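Local coordinates for protein exopolyphosphatase (Cytophaga hutchinsonii, PDB 3MDQ) that probably hydrolyses inorganic polyphosphate from its chain ends, releasing orthophosphate, as an exopolyphosphatase of the Ppx/GppA family in the actin-like ATPase clan, at residues Phe16-Thr21 with Thr30-Lys35; Ala115-Arg120 with Leu304-Asp309; Ser133-Ile138 with Gln206-Ser211; Lys233-Leu238 with Val294-Leu299. All coordinates share one frame; numbering follows the deposited sequence.

Interaction 1. Residues Phe16-Thr21 with Thr30-Lys35; sequences FHLLIT and TLVNEK. With GOL (glycerol), chain J; SO4 (sulfate ion), chain F.
Leu18 and Glu34 face each other as an antiparallel hydrogen-bonded pair, each giving its N-H to the other's carbonyl; Glu34 N meets Leu18 O at 2.9 Å. Ile20 pairs likewise with Val32, but Ile20 O also accepts from Leu31 N, at 2.8 Å. Leu31 and Val32 thus both face Ile20, a classic beta bulge. It interrupts the hairpin of strands 15-24 and 27-37 at the edge of the first actin-like sheet, shifting the register by one before Thr21 pairs with Thr30.

Apolar contacts occupy the side of Leu18, Ile20 and Val32. Ile20 and Val32 lie alongside each other, Ile20 CD1 reaching Val32 CG2 at 3.9 Å, while helix 52-71 packs on Leu18.

Polar groups gather on the other side. One glycerol hydroxyl, O2, bridges Thr30 OG1 and, in the conformer of Thr21 described here, Thr21 OG1. The His17 ring, with CG anti to the carbonyl carbon (chi1 -62°), runs beside Lys35, and its ND1 meets two waters in the ring plane, the nearer at 2.8 Å. That water also reaches Glu34 O. Without the imidazole, as with an alanine here, both waters would probably lose a partner and one flank of Lys35 CB its cover. Lys35 extends beyond CG until NZ binds sulfate O1 at 2.6 Å, an anion shared with Arg269.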
# COMPACT_ATOMS: atom_id res chain seq x y z
N PHE A 16 -9.32 1.71 -3.49
CA PHE A 16 -9.01 2.87 -4.32
C PHE A 16 -8.96 4.08 -3.40
O PHE A 16 -9.75 4.18 -2.49
CB PHE A 16 -10.11 3.15 -5.38
CG PHE A 16 -10.09 2.27 -6.60
CD1 PHE A 16 -9.42 1.07 -6.64
CD2 PHE A 16 -10.82 2.60 -7.74
CE1 PHE A 16 -9.40 0.28 -7.77
CE2 PHE A 16 -10.83 1.78 -8.85
CZ PHE A 16 -10.12 0.60 -8.86
N HIS A 17 -8.03 5.00 -3.69
CA HIS A 17 -7.86 6.22 -2.89
C HIS A 17 -7.98 7.44 -3.74
O HIS A 17 -7.51 7.46 -4.90
CB HIS A 17 -6.47 6.24 -2.24
CG HIS A 17 -6.24 5.10 -1.30
ND1 HIS A 17 -6.55 5.19 0.04
CD2 HIS A 17 -5.78 3.85 -1.51
CE1 HIS A 17 -6.27 4.02 0.62
NE2 HIS A 17 -5.80 3.20 -0.30
N LEU A 18 -8.55 8.50 -3.16
CA LEU A 18 -8.67 9.79 -3.78
C LEU A 18 -8.08 10.83 -2.82
O LEU A 18 -8.52 10.96 -1.71
CB LEU A 18 -10.13 10.18 -4.06
CG LEU A 18 -10.38 11.60 -4.55
CD1 LEU A 18 -9.72 11.94 -5.93
CD2 LEU A 18 -11.91 11.83 -4.64
N LEU A 19 -7.08 11.56 -3.31
CA LEU A 19 -6.47 12.66 -2.59
C LEU A 19 -6.60 13.95 -3.39
O LEU A 19 -6.16 14.01 -4.54
CB LEU A 19 -4.99 12.38 -2.37
CG LEU A 19 -4.18 13.45 -1.62
CD1 LEU A 19 -4.60 13.52 -0.18
CD2 LEU A 19 -2.65 13.10 -1.70
N ILE A 20 -7.19 14.99 -2.80
CA ILE A 20 -7.29 16.28 -3.43
C ILE A 20 -6.59 17.28 -2.54
O ILE A 20 -6.87 17.32 -1.33
CB ILE A 20 -8.74 16.73 -3.69
CG1 ILE A 20 -9.45 15.74 -4.60
CG2 ILE A 20 -8.74 18.17 -4.33
CD1 ILE A 20 -10.98 15.97 -4.78
N THR A 21 -5.66 18.03 -3.13
CA THR A 21 -4.76 18.94 -2.41
C THR A 21 -4.82 20.32 -3.02
O THR A 21 -4.84 20.46 -4.24
CB THR A 21 -3.30 18.41 -2.49
OG1 THR A 21 -3.24 17.03 -2.06
CG2 THR A 21 -2.32 19.25 -1.62
N THR A 30 -4.49 19.40 2.40
CA THR A 30 -5.44 18.37 2.02
C THR A 30 -6.89 18.87 2.11
O THR A 30 -7.35 19.30 3.18
CB THR A 30 -5.26 17.14 2.88
OG1 THR A 30 -3.90 16.68 2.75
CG2 THR A 30 -6.22 16.00 2.45
N LEU A 31 -7.59 18.78 0.99
CA LEU A 31 -9.03 19.00 0.94
C LEU A 31 -9.83 17.72 1.10
O LEU A 31 -10.88 17.73 1.73
CB LEU A 31 -9.39 19.68 -0.38
CG LEU A 31 -8.79 21.04 -0.70
CD1 LEU A 31 -9.37 21.54 -2.00
CD2 LEU A 31 -9.05 22.04 0.42
N VAL A 32 -9.41 16.63 0.44
CA VAL A 32 -10.12 15.34 0.46
C VAL A 32 -9.08 14.23 0.55
O VAL A 32 -8.07 14.27 -0.15
CB VAL A 32 -10.93 15.12 -0.85
CG1 VAL A 32 -11.57 13.71 -0.89
CG2 VAL A 32 -11.99 16.22 -1.04
N ASN A 33 -9.32 13.26 1.43
CA ASN A 33 -8.57 12.04 1.49
C ASN A 33 -9.62 10.94 1.74
O ASN A 33 -10.07 10.79 2.86
CB ASN A 33 -7.53 12.11 2.59
CG ASN A 33 -6.62 10.90 2.61
OD1 ASN A 33 -6.94 9.87 2.04
ND2 ASN A 33 -5.47 11.03 3.25
N GLU A 34 -9.98 10.23 0.67
CA GLU A 34 -11.14 9.33 0.63
C GLU A 34 -10.66 7.95 0.19
O GLU A 34 -9.72 7.87 -0.59
CB GLU A 34 -12.12 9.86 -0.43
CG GLU A 34 -13.42 9.11 -0.57
CD GLU A 34 -14.60 9.93 -0.14
OE1 GLU A 34 -14.39 11.12 0.18
OE2 GLU A 34 -15.73 9.40 -0.12
N LYS A 35 -11.27 6.88 0.70
CA LYS A 35 -10.99 5.55 0.20
C LYS A 35 -12.29 4.82 -0.11
O LYS A 35 -13.37 5.14 0.42
CB LYS A 35 -10.19 4.72 1.20
CG LYS A 35 -10.94 4.41 2.48
CD LYS A 35 -10.04 3.61 3.47
CE LYS A 35 -10.56 3.76 4.91
NZ LYS A 35 -9.52 3.49 5.92
C1 GOL J . -1.39 14.70 2.57
O1 GOL J . -1.96 13.38 2.37
C2 GOL J . -1.15 15.59 1.32
O2 GOL J . -2.33 16.23 0.79
C3 GOL J . -0.32 16.84 1.64
O3 GOL J . 0.93 16.60 2.22
S SO4 F . -6.13 3.20 4.92
O1 SO4 F . -7.30 2.33 5.13
O2 SO4 F . -5.51 2.84 3.65
O3 SO4 F . -5.20 2.98 6.02
O4 SO4 F . -6.55 4.60 4.88
O HOH W 1 -7.21 7.87 0.56
O HOH W 2 -6.92 6.51 2.87

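Interaction 2. Residues Ala115-Arg120 with Leu304-Asp309; sequences AELIFR and LYTMLD
Arg120 grips the carboxylate of Asp309 side-on, through NE and NH2, one nitrogen to each oxygen. NE meets OD2 of Asp309 at 2.8 Å and NH2 meets OD1 of Asp309 at 3.0 Å, both bonds nearly straight. The oxygens lie almost exactly in the guanidinium plane and are approached on their syn sides, the nitrogens standing somewhat out of the carboxylate plane because the two flat groups are slightly turned against each other. The arginine gets there by an extended start, CG anti to the backbone N (chi1 176°), followed by a bend at chi2 (69°) that turns the guanidinium toward Asp309. Its remaining terminal nitrogen, NH1, bonds Gln124 one turn further along its own helix.

Helices 111-125 and 299-309, far apart in the sequence, pass nearly at right angles, with 83° between the short segments and 9.4 Å between their axes. The first packs on strands of the second sheet, the other on strand 15-24 of the first sheet through Leu304, so the crossing joins the two halves of the actin-like fold. Tyr305 contributes its CB, which sits over the centre of one guanidinium face, 3.7 Å from Arg120 CZ, while its ring turns off toward the bound glycerol, which its OH hydrogen-bonds.

Beside the ion pair, Leu117 lies crosswise to Thr306. Leu117 brings CD2 to 3.5 Å from Thr306 OG1, whose hydrogen bond is to Gly302 O within its own helix. Arg120 runs antiparallel to the same threonine side chain, its CG 3.7 Å from Thr306 OG1.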
# COMPACT_ATOMS: atom_id res chain seq x y z
N ALA A 115 7.34 1.71 -6.89
CA ALA A 115 8.23 1.76 -5.74
C ALA A 115 8.89 3.14 -5.58
O ALA A 115 8.98 3.69 -4.47
CB ALA A 115 9.29 0.66 -5.87
N GLU A 116 9.38 3.69 -6.68
CA GLU A 116 10.00 5.03 -6.64
C GLU A 116 9.04 6.07 -6.11
O GLU A 116 9.40 6.96 -5.31
CB GLU A 116 10.53 5.41 -8.02
CG GLU A 116 11.65 4.53 -8.48
CD GLU A 116 11.96 4.67 -9.94
OE1 GLU A 116 11.25 5.37 -10.69
OE2 GLU A 116 12.93 4.01 -10.36
N LEU A 117 7.80 6.04 -6.62
CA LEU A 117 6.83 7.05 -6.25
C LEU A 117 6.42 6.88 -4.79
O LEU A 117 6.32 7.87 -4.07
CB LEU A 117 5.62 6.98 -7.18
CG LEU A 117 5.85 7.36 -8.62
CD1 LEU A 117 4.67 6.88 -9.47
CD2 LEU A 117 6.04 8.89 -8.77
N ILE A 118 6.21 5.65 -4.35
CA ILE A 118 5.94 5.39 -2.94
C ILE A 118 7.04 6.01 -2.07
O ILE A 118 6.76 6.70 -1.07
CB ILE A 118 5.81 3.90 -2.64
CG1 ILE A 118 4.50 3.38 -3.25
CG2 ILE A 118 5.88 3.65 -1.12
CD1 ILE A 118 4.45 1.86 -3.42
N PHE A 119 8.29 5.76 -2.44
CA PHE A 119 9.40 6.27 -1.61
C PHE A 119 9.45 7.80 -1.56
O PHE A 119 9.81 8.37 -0.52
CB PHE A 119 10.76 5.70 -2.02
CG PHE A 119 11.80 5.76 -0.94
CD1 PHE A 119 11.71 4.96 0.19
CD2 PHE A 119 12.87 6.61 -1.06
CE1 PHE A 119 12.69 4.98 1.17
CE2 PHE A 119 13.88 6.62 -0.07
CZ PHE A 119 13.78 5.83 1.01
N ARG A 120 9.06 8.47 -2.65
CA ARG A 120 8.97 9.94 -2.58
C ARG A 120 7.96 10.37 -1.52
O ARG A 120 8.19 11.36 -0.83
CB ARG A 120 8.59 10.53 -3.95
CG ARG A 120 8.38 12.02 -3.93
CD ARG A 120 9.70 12.76 -3.70
NE ARG A 120 9.54 14.21 -3.55
CZ ARG A 120 9.26 14.84 -2.42
NH1 ARG A 120 9.05 14.20 -1.29
NH2 ARG A 120 9.16 16.17 -2.45
N LEU A 304 1.70 13.08 -5.80
CA LEU A 304 1.52 14.51 -5.54
C LEU A 304 2.85 15.22 -5.44
O LEU A 304 3.07 16.23 -6.11
CB LEU A 304 0.71 14.71 -4.27
CG LEU A 304 0.63 16.14 -3.73
CD1 LEU A 304 -0.11 17.08 -4.68
CD2 LEU A 304 0.01 16.12 -2.32
N TYR A 305 3.76 14.67 -4.63
CA TYR A 305 5.00 15.41 -4.38
C TYR A 305 5.95 15.35 -5.59
O TYR A 305 6.70 16.29 -5.82
CB TYR A 305 5.66 14.98 -3.08
CG TYR A 305 4.98 15.62 -1.89
CD1 TYR A 305 5.28 16.93 -1.54
CD2 TYR A 305 4.01 14.97 -1.16
CE1 TYR A 305 4.64 17.56 -0.47
CE2 TYR A 305 3.33 15.63 -0.10
CZ TYR A 305 3.68 16.91 0.23
OH TYR A 305 3.04 17.55 1.28
N THR A 306 5.87 14.29 -6.37
CA THR A 306 6.60 14.20 -7.64
C THR A 306 6.12 15.29 -8.57
O THR A 306 6.91 16.01 -9.18
CB THR A 306 6.48 12.78 -8.25
OG1 THR A 306 7.10 11.86 -7.35
CG2 THR A 306 7.16 12.67 -9.59
N MSE A 307 4.80 15.48 -8.63
CA MSE A 307 4.19 16.57 -9.43
C MSE A 307 4.65 17.94 -8.94
O MSE A 307 5.00 18.79 -9.74
CB MSE A 307 2.66 16.48 -9.42
CG MSE A 307 2.16 15.30 -10.23
SE MSE A 307 0.24 14.97 -9.91
CE MSE A 307 -0.40 16.55 -10.94
N LEU A 308 4.62 18.16 -7.63
CA LEU A 308 5.04 19.43 -7.06
C LEU A 308 6.53 19.68 -7.28
O LEU A 308 6.96 20.84 -7.43
CB LEU A 308 4.71 19.51 -5.56
CG LEU A 308 3.20 19.47 -5.18
CD1 LEU A 308 2.99 19.47 -3.68
CD2 LEU A 308 2.48 20.65 -5.87
N ASP A 309 7.34 18.62 -7.32
CA ASP A 309 8.78 18.73 -7.63
C ASP A 309 8.98 19.19 -9.08
O ASP A 309 10.10 19.67 -9.46
CB ASP A 309 9.53 17.39 -7.46
CG ASP A 309 9.72 16.95 -6.00
OD1 ASP A 309 9.54 17.73 -5.03
OD2 ASP A 309 10.09 15.75 -5.80

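Interaction 3. Residues Ser133-Ile138 with Gln206-Ser211; sequences SLAMDI and QLIGCS
Leu134 and Leu207 lie side by side on one face of two parallel strands. Leu207 CD1 folds back over the neighbouring strand, 3.4 Å from Leu134 O and 3.9 Å from Leu134 CD2. The selenomethionine Met136 fills the next position: its CG stands between the backbone N and the carbonyl carbon (chi1 63°), and the bend at chi3 leaves SE 4.1 Å from Leu207 CD1. Gly209, its partner in the register, adds no bulk here. Helix 267-286 closes over this leucine-rich side.

On the other face small residues meet a branched one. Ala135 is a shallow spot beside Ile208, whose CD1 stretches back to Ser133 CB at 4.0 Å; helix 111-125 fits against this surface through Phe119 and Val122. Strands 133-138 and 206-210 are central neighbours in the second sheet of an actin-like fold, sandwiched between helices and joined by four backbone bonds.

At the strand ends the apolar filling gives way to a polar tip near a bound sulfate. Asp137, CG anti to its N (chi1 -176°), leans across, and in one of the two Ser211 conformers Ser211 OG donates to Asp137 OD2 at 2.6 Å, on the syn side but tilted out of the carboxylate plane. Shortening Asp137 to an alanine is likely to deprive that hydroxyl of its acceptor and open a gap beside Cys210 SG. A water ties Ile138 O to Cys210 O, 2.7 Å from the latter oxygen.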
# COMPACT_ATOMS: atom_id res chain seq x y z
N SER A 133 17.50 3.19 5.08
CA SER A 133 16.23 2.69 5.53
C SER A 133 15.64 1.75 4.48
O SER A 133 15.77 2.00 3.28
CB SER A 133 15.27 3.85 5.77
OG SER A 133 15.90 4.82 6.66
N LEU A 134 14.94 0.71 4.96
CA LEU A 134 14.17 -0.15 4.09
C LEU A 134 12.71 0.22 4.28
O LEU A 134 12.16 0.13 5.41
CB LEU A 134 14.41 -1.63 4.41
CG LEU A 134 13.53 -2.63 3.67
CD1 LEU A 134 13.77 -2.60 2.14
CD2 LEU A 134 13.72 -4.08 4.25
N ALA A 135 12.05 0.65 3.20
CA ALA A 135 10.62 0.90 3.22
C ALA A 135 9.90 -0.20 2.50
O ALA A 135 10.38 -0.69 1.47
CB ALA A 135 10.30 2.28 2.56
N MSE A 136 8.73 -0.58 3.04
CA MSE A 136 7.91 -1.63 2.44
C MSE A 136 6.43 -1.24 2.38
O MSE A 136 5.87 -0.73 3.35
CB MSE A 136 8.11 -2.96 3.17
CG MSE A 136 7.71 -2.99 4.55
SE MSE A 136 8.03 -4.85 5.29
CE MSE A 136 6.86 -5.91 4.41
N ASP A 137 5.84 -1.41 1.20
CA ASP A 137 4.44 -1.10 0.95
C ASP A 137 3.73 -2.39 0.61
O ASP A 137 4.03 -3.00 -0.40
CB ASP A 137 4.28 -0.08 -0.17
CG ASP A 137 2.82 0.32 -0.37
OD1 ASP A 137 1.98 -0.57 -0.67
OD2 ASP A 137 2.52 1.52 -0.18
N ILE A 138 2.85 -2.85 1.50
CA ILE A 138 2.07 -4.08 1.27
C ILE A 138 0.68 -3.74 0.79
O ILE A 138 -0.07 -2.99 1.46
CB ILE A 138 1.91 -4.89 2.55
CG1 ILE A 138 3.28 -5.32 3.08
CG2 ILE A 138 1.06 -6.13 2.25
CD1 ILE A 138 3.18 -6.01 4.46
N GLN A 206 17.05 0.70 9.49
CA GLN A 206 15.69 0.99 9.93
C GLN A 206 14.68 0.42 8.94
O GLN A 206 14.97 0.21 7.75
CB GLN A 206 15.43 2.51 10.01
CG GLN A 206 16.40 3.34 10.92
CD GLN A 206 16.42 2.91 12.42
OE1 GLN A 206 17.47 3.02 13.09
NE2 GLN A 206 15.35 2.37 12.91
N LEU A 207 13.49 0.12 9.46
CA LEU A 207 12.37 -0.41 8.69
C LEU A 207 11.19 0.55 8.76
O LEU A 207 10.74 0.97 9.85
CB LEU A 207 11.95 -1.83 9.18
CG LEU A 207 10.83 -2.53 8.41
CD1 LEU A 207 11.17 -2.74 6.92
CD2 LEU A 207 10.49 -3.89 9.08
N ILE A 208 10.66 0.91 7.60
CA ILE A 208 9.49 1.78 7.47
C ILE A 208 8.40 1.01 6.71
O ILE A 208 8.72 0.32 5.72
CB ILE A 208 9.85 3.02 6.66
CG1 ILE A 208 10.92 3.85 7.40
CG2 ILE A 208 8.61 3.89 6.35
CD1 ILE A 208 11.55 4.99 6.57
N GLY A 209 7.15 1.09 7.17
CA GLY A 209 6.03 0.46 6.48
C GLY A 209 5.01 1.49 6.08
O GLY A 209 4.80 2.47 6.81
N CYS A 210 4.36 1.31 4.94
CA CYS A 210 3.24 2.15 4.57
C CYS A 210 2.10 1.32 3.94
O CYS A 210 2.29 0.14 3.58
CB CYS A 210 3.66 3.32 3.69
SG CYS A 210 4.49 2.84 2.18
N SER A 211 0.98 2.02 3.81
CA SER A 211 -0.28 1.56 3.26
C SER A 211 -1.13 0.84 4.28
O SER A 211 -0.81 0.89 5.48
CB SER A 211 -0.06 0.81 1.96
OG SER A 211 0.13 1.74 0.92
O HOH W 3 0.61 -1.88 3.98

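Interaction 4. Residues Lys233-Leu238 with Val294-Leu299; sequences KQTSYL and VSTYSL
Tyr237 and Val294 exchange backbone hydrogen bonds as an antiparallel pair, Val294 N reaching Tyr237 O at 2.8 Å and Tyr237 N reaching Val294 O at 2.9 Å. This joins edge strand 236-240 to strand 291-295 in the second sheet of the actin-like fold. Ser236 and Ser295 form the adjoining non-hydrogen-bonded pair, where Ser236 CA comes within 3.1 Å of Val294 O. Beyond it both chains leave the strand, yet Thr296 N still bonds Thr235 O at 3.0 Å. That bond is straight at the hydrogen, 174°, although the donor stands well above the carbonyl plane.

Side chains extend the contact on both sides of this backbone seam. Tyr237 and Val294 pack through their CB atoms on the face covered by helix 212-225, while the phenol runs on to bond Glu227 and Asn221. Past the strand ends, Thr235 lies over one face of the Tyr297 ring, with CG2 3.7 Å from CZ of that tyrosine. With CG2 anti to the carbonyl carbon and OG1 between N and C (chi1 62°), Thr235 offers its methyl to the ring and its hydroxyl to Ala125 O. The ring's OH in turn binds glycerol. Ser295 OG closes a local link to Tyr297 O, in the carbonyl plane on a lone pair. A water joins the two loops, 2.8 Å from both Gln234 O and Thr296 OG1.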
# COMPACT_ATOMS: atom_id res chain seq x y z
N LYS A 233 -3.49 13.29 11.65
CA LYS A 233 -2.87 14.57 11.96
C LYS A 233 -1.35 14.49 12.12
O LYS A 233 -0.72 15.45 12.56
CB LYS A 233 -3.51 15.15 13.23
CG LYS A 233 -5.02 15.40 13.11
CD LYS A 233 -5.60 15.97 14.42
N GLN A 234 -0.74 13.33 11.80
CA GLN A 234 0.72 13.24 11.82
C GLN A 234 1.15 12.32 10.69
O GLN A 234 0.36 11.51 10.21
CB GLN A 234 1.25 12.78 13.19
CG GLN A 234 0.84 11.40 13.62
CD GLN A 234 1.20 11.14 15.08
OE1 GLN A 234 0.68 11.82 16.00
NE2 GLN A 234 2.08 10.16 15.33
N THR A 235 2.41 12.42 10.27
CA THR A 235 2.83 11.69 9.09
C THR A 235 3.63 10.44 9.38
O THR A 235 3.89 9.64 8.48
CB THR A 235 3.59 12.55 8.13
OG1 THR A 235 4.76 13.04 8.73
CG2 THR A 235 2.70 13.74 7.67
N SER A 236 3.98 10.19 10.64
CA SER A 236 4.65 8.95 11.00
C SER A 236 4.17 8.48 12.37
O SER A 236 3.73 9.31 13.16
CB SER A 236 6.16 9.14 10.99
OG SER A 236 6.61 10.03 12.00
N TYR A 237 4.37 7.19 12.64
CA TYR A 237 4.04 6.60 13.94
C TYR A 237 5.03 5.51 14.22
O TYR A 237 5.17 4.59 13.39
CB TYR A 237 2.60 6.04 13.91
CG TYR A 237 2.20 5.36 15.18
CD1 TYR A 237 1.68 6.08 16.22
CD2 TYR A 237 2.42 4.00 15.35
CE1 TYR A 237 1.32 5.45 17.44
CE2 TYR A 237 2.10 3.37 16.56
CZ TYR A 237 1.52 4.11 17.58
OH TYR A 237 1.21 3.49 18.79
N LEU A 238 5.72 5.54 15.35
CA LEU A 238 6.68 4.50 15.62
C LEU A 238 6.08 3.40 16.48
O LEU A 238 5.55 3.63 17.58
CB LEU A 238 7.93 5.05 16.27
CG LEU A 238 8.99 3.99 16.66
CD1 LEU A 238 10.35 4.66 16.64
CD2 LEU A 238 8.75 3.31 18.02
N VAL A 294 5.79 3.60 10.90
CA VAL A 294 4.71 3.64 9.92
C VAL A 294 4.68 5.05 9.27
O VAL A 294 4.60 6.06 9.97
CB VAL A 294 3.37 3.33 10.56
CG1 VAL A 294 2.24 3.52 9.53
CG2 VAL A 294 3.43 1.91 11.15
N SER A 295 4.83 5.10 7.96
CA SER A 295 4.58 6.30 7.18
C SER A 295 3.10 6.35 6.81
O SER A 295 2.61 5.42 6.20
CB SER A 295 5.43 6.33 5.90
OG SER A 295 4.96 7.30 4.96
N THR A 296 2.43 7.46 7.11
CA THR A 296 1.03 7.60 6.69
C THR A 296 0.89 8.02 5.23
O THR A 296 -0.21 8.02 4.71
CB THR A 296 0.23 8.55 7.56
OG1 THR A 296 0.72 9.87 7.37
CG2 THR A 296 0.35 8.15 9.06
N TYR A 297 2.01 8.35 4.59
CA TYR A 297 2.06 8.65 3.13
C TYR A 297 2.50 7.43 2.36
O TYR A 297 3.36 6.66 2.81
CB TYR A 297 3.06 9.76 2.85
CG TYR A 297 2.67 11.15 3.29
CD1 TYR A 297 1.53 11.40 4.08
CD2 TYR A 297 3.45 12.23 2.93
CE1 TYR A 297 1.20 12.67 4.45
CE2 TYR A 297 3.11 13.50 3.30
CZ TYR A 297 1.99 13.71 4.07
OH TYR A 297 1.68 15.01 4.44
N SER A 298 1.93 7.25 1.18
CA SER A 298 2.26 6.13 0.33
C SER A 298 2.15 6.63 -1.14
O SER A 298 2.51 7.75 -1.44
CB SER A 298 1.39 4.92 0.64
OG SER A 298 0.02 5.16 0.46
N LEU A 299 1.72 5.77 -2.06
CA LEU A 299 1.76 6.11 -3.47
C LEU A 299 1.10 7.44 -3.83
O LEU A 299 1.69 8.23 -4.56
CB LEU A 299 1.14 4.99 -4.33
CG LEU A 299 1.05 5.26 -5.83
CD1 LEU A 299 2.43 5.40 -6.44
CD2 LEU A 299 0.28 4.08 -6.48
O HOH W 4 -1.26 11.76 7.88

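How the interactions relate
Interaction 3 is the buried one, two parallel strands at the heart of the second sheet, and interaction 4 continues that sheet toward its edge: Gly209 O and Ser295 N are 2.9 Å apart, a probable hydrogen bond between neighbouring strands. Interaction 1 belongs to the other sheet, whose outer strand meets solvent, glycerol and sulfate. Interaction 2 differs in kind, a helix crossing held by an ion pair rather than backbone bonds. Its helices touch the rest: Ile118 and Phe119 pack on the strands of interaction 3, Leu304 on Leu19 and Thr21 of interaction 1, and Tyr305 on Tyr297 of interaction 4, whose segment 294-299 ends where helix 299-309 starts. One glycerol touches interactions 1, 2 and 4.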